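Local coordinates for ABC transporter binding protein AcbH (Actinoplanes, PDB 3OO8) that serves as the extracellular solute receptor of an ABC transporter, binding beta-D-galactopyranose with exclusive preference, at residues Y133-Y138 / Q320-A325; A327-L332 / N343-P348. The protein carries 2 engineered substitutions. One frame throughout, in Å; residues are numbered along the deposited sequence.

Contact 1 of 2, residues Y133-Y138 / Q320-A325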
# COMPACT_ATOMS: atom_id res chain seq x y z
N TYR A 133 -16.76 7.31 0.16
CA TYR A 133 -16.22 8.44 0.93
C TYR A 133 -14.91 8.98 0.35
O TYR A 133 -14.48 10.08 0.70
CB TYR A 133 -16.05 8.08 2.42
CG TYR A 133 -17.38 7.85 3.11
CD1 TYR A 133 -18.10 8.92 3.58
CD2 TYR A 133 -17.87 6.55 3.29
CE1 TYR A 133 -19.33 8.74 4.23
CE2 TYR A 133 -19.10 6.35 3.92
CZ TYR A 133 -19.80 7.45 4.38
OH TYR A 133 -21.00 7.25 5.04
N LEU A 134 -14.27 8.18 -0.50
CA LEU A 134 -12.96 8.54 -1.04
C LEU A 134 -13.00 8.59 -2.57
O LEU A 134 -13.67 7.76 -3.20
CB LEU A 134 -11.94 7.47 -0.64
CG LEU A 134 -10.44 7.72 -0.97
CD1 LEU A 134 -9.77 8.49 0.16
CD2 LEU A 134 -9.68 6.42 -1.29
N VAL A 135 -12.21 9.51 -3.15
CA VAL A 135 -11.86 9.38 -4.58
C VAL A 135 -10.38 9.05 -4.64
O VAL A 135 -9.58 9.87 -4.19
CB VAL A 135 -12.04 10.65 -5.39
CG1 VAL A 135 -11.53 10.38 -6.82
CG2 VAL A 135 -13.52 11.03 -5.45
N PRO A 136 -10.03 7.87 -5.15
CA PRO A 136 -8.58 7.54 -5.13
C PRO A 136 -7.86 8.16 -6.31
O PRO A 136 -8.49 8.49 -7.33
CB PRO A 136 -8.60 6.01 -5.28
CG PRO A 136 -9.78 5.71 -6.08
CD PRO A 136 -10.82 6.75 -5.70
N LEU A 137 -6.53 8.27 -6.20
CA LEU A 137 -5.72 8.88 -7.26
C LEU A 137 -4.65 7.93 -7.78
O LEU A 137 -4.54 7.73 -8.99
CB LEU A 137 -5.07 10.20 -6.79
CG LEU A 137 -4.52 11.04 -7.96
CD1 LEU A 137 -5.64 11.54 -8.88
CD2 LEU A 137 -3.72 12.21 -7.36
N TYR A 138 -3.85 7.33 -6.88
CA TYR A 138 -2.74 6.47 -7.31
C TYR A 138 -2.38 5.48 -6.19
O TYR A 138 -2.76 5.67 -5.03
CB TYR A 138 -1.46 7.28 -7.66
CG TYR A 138 -1.04 8.18 -6.52
CD1 TYR A 138 -0.35 7.65 -5.41
CD2 TYR A 138 -1.43 9.53 -6.49
CE1 TYR A 138 -0.04 8.46 -4.29
CE2 TYR A 138 -1.16 10.33 -5.37
CZ TYR A 138 -0.46 9.79 -4.29
OH TYR A 138 -0.21 10.59 -3.22
N GLN A 320 -15.08 15.07 -8.95
CA GLN A 320 -15.37 14.45 -10.24
C GLN A 320 -14.19 14.58 -11.19
O GLN A 320 -13.86 13.63 -11.88
CB GLN A 320 -16.64 15.04 -10.85
CG GLN A 320 -17.82 14.60 -10.07
CD GLN A 320 -19.13 15.26 -10.50
OE1 GLN A 320 -19.19 15.96 -11.50
NE2 GLN A 320 -20.19 15.01 -9.74
N TYR A 321 -13.57 15.75 -11.21
CA TYR A 321 -12.38 15.96 -12.04
C TYR A 321 -11.22 15.10 -11.58
O TYR A 321 -10.49 14.50 -12.41
CB TYR A 321 -12.01 17.46 -12.07
CG TYR A 321 -10.68 17.67 -12.76
CD1 TYR A 321 -10.61 17.80 -14.15
CD2 TYR A 321 -9.51 17.65 -12.05
CE1 TYR A 321 -9.40 17.91 -14.78
CE2 TYR A 321 -8.31 17.80 -12.66
CZ TYR A 321 -8.26 17.90 -14.01
OH TYR A 321 -7.00 18.03 -14.58
N ILE A 322 -11.04 15.02 -10.27
CA ILE A 322 -9.92 14.24 -9.74
C ILE A 322 -10.08 12.75 -10.13
O ILE A 322 -9.08 12.04 -10.32
CB ILE A 322 -9.83 14.43 -8.20
CG1 ILE A 322 -9.29 15.83 -7.89
CG2 ILE A 322 -8.98 13.32 -7.54
CD1 ILE A 322 -9.21 16.20 -6.38
N GLY A 323 -11.32 12.29 -10.18
CA GLY A 323 -11.60 10.88 -10.53
C GLY A 323 -11.58 10.63 -12.02
O GLY A 323 -12.48 9.95 -12.54
N THR A 324 -10.54 11.12 -12.70
CA THR A 324 -10.40 10.88 -14.15
C THR A 324 -8.98 10.46 -14.48
O THR A 324 -8.05 10.78 -13.73
CB THR A 324 -10.74 12.17 -14.99
OG1 THR A 324 -9.82 13.20 -14.69
CG2 THR A 324 -12.16 12.65 -14.72
N ALA A 325 -8.82 9.75 -15.61
CA ALA A 325 -7.48 9.40 -16.09
C ALA A 325 -6.66 10.66 -16.33
O ALA A 325 -5.44 10.65 -16.08
CB ALA A 325 -7.57 8.58 -17.39

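Contact 2 of 2, residues A327-L332 / N343-P348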
# COMPACT_ATOMS: atom_id res chain seq x y z
N ALA A 327 -6.63 13.51 -14.81
CA ALA A 327 -6.16 14.08 -13.56
C ALA A 327 -4.99 13.23 -13.05
O ALA A 327 -3.99 13.74 -12.57
CB ALA A 327 -7.26 14.18 -12.52
N GLU A 328 -5.16 11.91 -13.12
CA GLU A 328 -4.08 11.04 -12.63
C GLU A 328 -2.82 11.22 -13.45
O GLU A 328 -1.73 11.29 -12.88
CB GLU A 328 -4.52 9.56 -12.65
CG GLU A 328 -5.76 9.31 -11.79
CD GLU A 328 -6.30 7.89 -11.92
OE1 GLU A 328 -5.71 7.07 -12.62
OE2 GLU A 328 -7.35 7.58 -11.30
N ALA A 329 -2.95 11.27 -14.78
CA ALA A 329 -1.75 11.41 -15.60
C ALA A 329 -1.03 12.73 -15.33
O ALA A 329 0.19 12.75 -15.25
CB ALA A 329 -2.08 11.29 -17.07
N ALA A 330 -1.81 13.80 -15.16
CA ALA A 330 -1.24 15.13 -14.87
C ALA A 330 -0.46 15.13 -13.56
O ALA A 330 0.72 15.49 -13.52
CB ALA A 330 -2.32 16.17 -14.85
N PHE A 331 -1.08 14.66 -12.48
CA PHE A 331 -0.40 14.63 -11.18
C PHE A 331 0.86 13.78 -11.20
O PHE A 331 1.88 14.06 -10.53
CB PHE A 331 -1.35 14.10 -10.10
CG PHE A 331 -0.74 14.07 -8.75
CD1 PHE A 331 -0.68 15.23 -7.99
CD2 PHE A 331 -0.16 12.89 -8.23
CE1 PHE A 331 -0.09 15.22 -6.73
CE2 PHE A 331 0.41 12.90 -6.99
CZ PHE A 331 0.46 14.05 -6.24
N LEU A 332 0.80 12.67 -11.95
CA LEU A 332 1.89 11.71 -11.94
C LEU A 332 3.06 11.98 -12.90
O LEU A 332 4.04 11.24 -12.90
CB LEU A 332 1.35 10.28 -12.16
CG LEU A 332 0.40 9.80 -11.04
CD1 LEU A 332 -0.24 8.50 -11.52
CD2 LEU A 332 1.21 9.56 -9.76
N ASN A 343 -9.07 2.82 -15.19
CA ASN A 343 -8.97 1.70 -16.15
C ASN A 343 -8.30 2.13 -17.46
O ASN A 343 -8.68 3.14 -18.04
CB ASN A 343 -10.36 1.15 -16.49
CG ASN A 343 -10.97 0.35 -15.38
OD1 ASN A 343 -10.28 -0.21 -14.53
ND2 ASN A 343 -12.30 0.28 -15.37
N GLY A 344 -7.33 1.35 -17.91
CA GLY A 344 -6.69 1.59 -19.20
C GLY A 344 -5.74 2.77 -19.24
O GLY A 344 -5.28 3.20 -20.31
N LEU A 345 -5.40 3.31 -18.08
CA LEU A 345 -4.47 4.42 -18.10
C LEU A 345 -3.03 3.95 -18.08
O LEU A 345 -2.59 3.31 -17.13
CB LEU A 345 -4.76 5.39 -16.94
CG LEU A 345 -3.64 6.42 -16.80
CD1 LEU A 345 -3.50 7.32 -18.03
CD2 LEU A 345 -3.84 7.26 -15.54
N ILE A 346 -2.30 4.23 -19.17
CA ILE A 346 -0.84 4.07 -19.24
C ILE A 346 -0.35 5.45 -19.64
O ILE A 346 -0.40 5.83 -20.82
CB ILE A 346 -0.43 3.04 -20.34
CG1 ILE A 346 -1.09 1.71 -20.02
CG2 ILE A 346 1.09 2.81 -20.36
CD1 ILE A 346 -0.43 1.03 -18.83
N ALA A 347 0.05 6.23 -18.66
CA ALA A 347 0.49 7.61 -18.91
C ALA A 347 1.78 7.66 -19.72
O ALA A 347 2.64 6.77 -19.61
CB ALA A 347 0.66 8.36 -17.57
N PRO A 348 1.94 8.73 -20.52
CA PRO A 348 3.09 8.82 -21.42
C PRO A 348 4.40 8.94 -20.68
O PRO A 348 5.47 8.73 -21.25
CB PRO A 348 2.83 10.10 -22.23
CG PRO A 348 1.66 10.78 -21.58
CD PRO A 348 0.92 9.76 -20.78

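Contact 1 of 2, residues Y133-Y138 / Q320-A325
Val135 and Leu137, two residues apart on one strand, both touch CG2 of Ile322 at the end of helix 312-322. The methyl lies 4.0 Å from Val135 CG1 and equally far from Leu137 CD1. Its placement follows from chi1 of -73°, which sets CG2 anti to the backbone N and leaves CG1 beside that nitrogen, opposite the carbonyl carbon. Val135 points at the helix end, and its chi1 of 175° extends CG1 over the backbone of Gly323, 3.7 Å from Gly323 CA. Gly323, the first residue to leave the helical conformation, centres an inverse gamma turn. Leu137 leaves the strand less directly, but its end swings nearer: CD1 comes 3.8 Å from Ile322 O, and the two side chains cross at about a right angle. No hydrogen bond spans the interface. Within the turn, Thr324 OG1 donates to Tyr321 O (2.7 Å) in the carbonyl plane while also capping Ala327 N of helix 325-332. The contact thus packs a sheet strand on a helix end within the class 2 solute-binding protein fold. Strand 134-147 pairs antiparallel with strand 301-304, whose Phe303 touches both Leu137 and Ile322, and Tyr321 packs on helix 39-56.

Contact 2 of 2, residues A327-L332 / N343-P348
Leu345 and Ala347 lay their side chains against Glu328 and Ala329 of helix 325-332, an irregular loop packed on a short helix in the class 2 solute-binding protein fold. The loop follows strand 339-340 and leads to helix 352-363. The backbones come closest at Ala329 and Ala347, whose CA atoms are 5.5 Å apart, a spacing that small side chains on both partners permit.

The apolar contacts centre on Ala329. Its CB meets Ala347 CB at 4.0 Å, methyl against methyl, with both residues directed at the opposing segment. The same CB lies 4.3 Å from Leu345 CD1, a looser approach. Leu345 has CG anti to its own N (chi1 170°), which carries the isobutyl group across to the helix, where CD1 faces Ala329 CB, while CD2 reaches Glu328 and also the backbone N of Ala329.

Against Glu328 the leucine meets a side chain of mixed character, and the two run at a slant to each other. CD2 lies 3.8 Å from Glu328 CB, in apolar contact, and also beside the carboxylate. Beyond CG the glutamate chain is extended (chi2 174°), which takes the carboxylate away from the helix backbone.

Polar contacts across the two segments are absent: no hydrogen bond joins them. The buried carboxylate instead finds its partner just before the loop segment, where Ala342 N is hydrogen-bonded to Glu328 OE1, joining the helix to the chain that leads into Asn343. Leu137 of strand 134-147 and Phe117 also touch the Glu328 side chain. The oxygen that takes the Ala342 N-H is the one nearest the leucine, with Glu328 OE1 lying 3.5 Å from Leu345 CD2.

Overall arrangement
Both contacts are buried, and their centres lie 11 Å apart, but their settings differ. Contact 1 joins a sheet strand to a helix end, and all four of its touching residues are buried; contact 2 sets a helix against a loop whose Gly344 and Ile346 are exposed, and Ala329 is partly exposed. Helices 312-322 and 325-332 follow one another in the chain, one for each contact. Contact 1 sets branched aliphatic side chains on a helix end and its backbone; contact 2 combines a leucine and two alanines with a buried carboxylate. Among the places where they meet are the nearly parallel rings of Tyr138 and Phe331, with CE2 of Tyr138 3.4 Å from CE2 of Phe331.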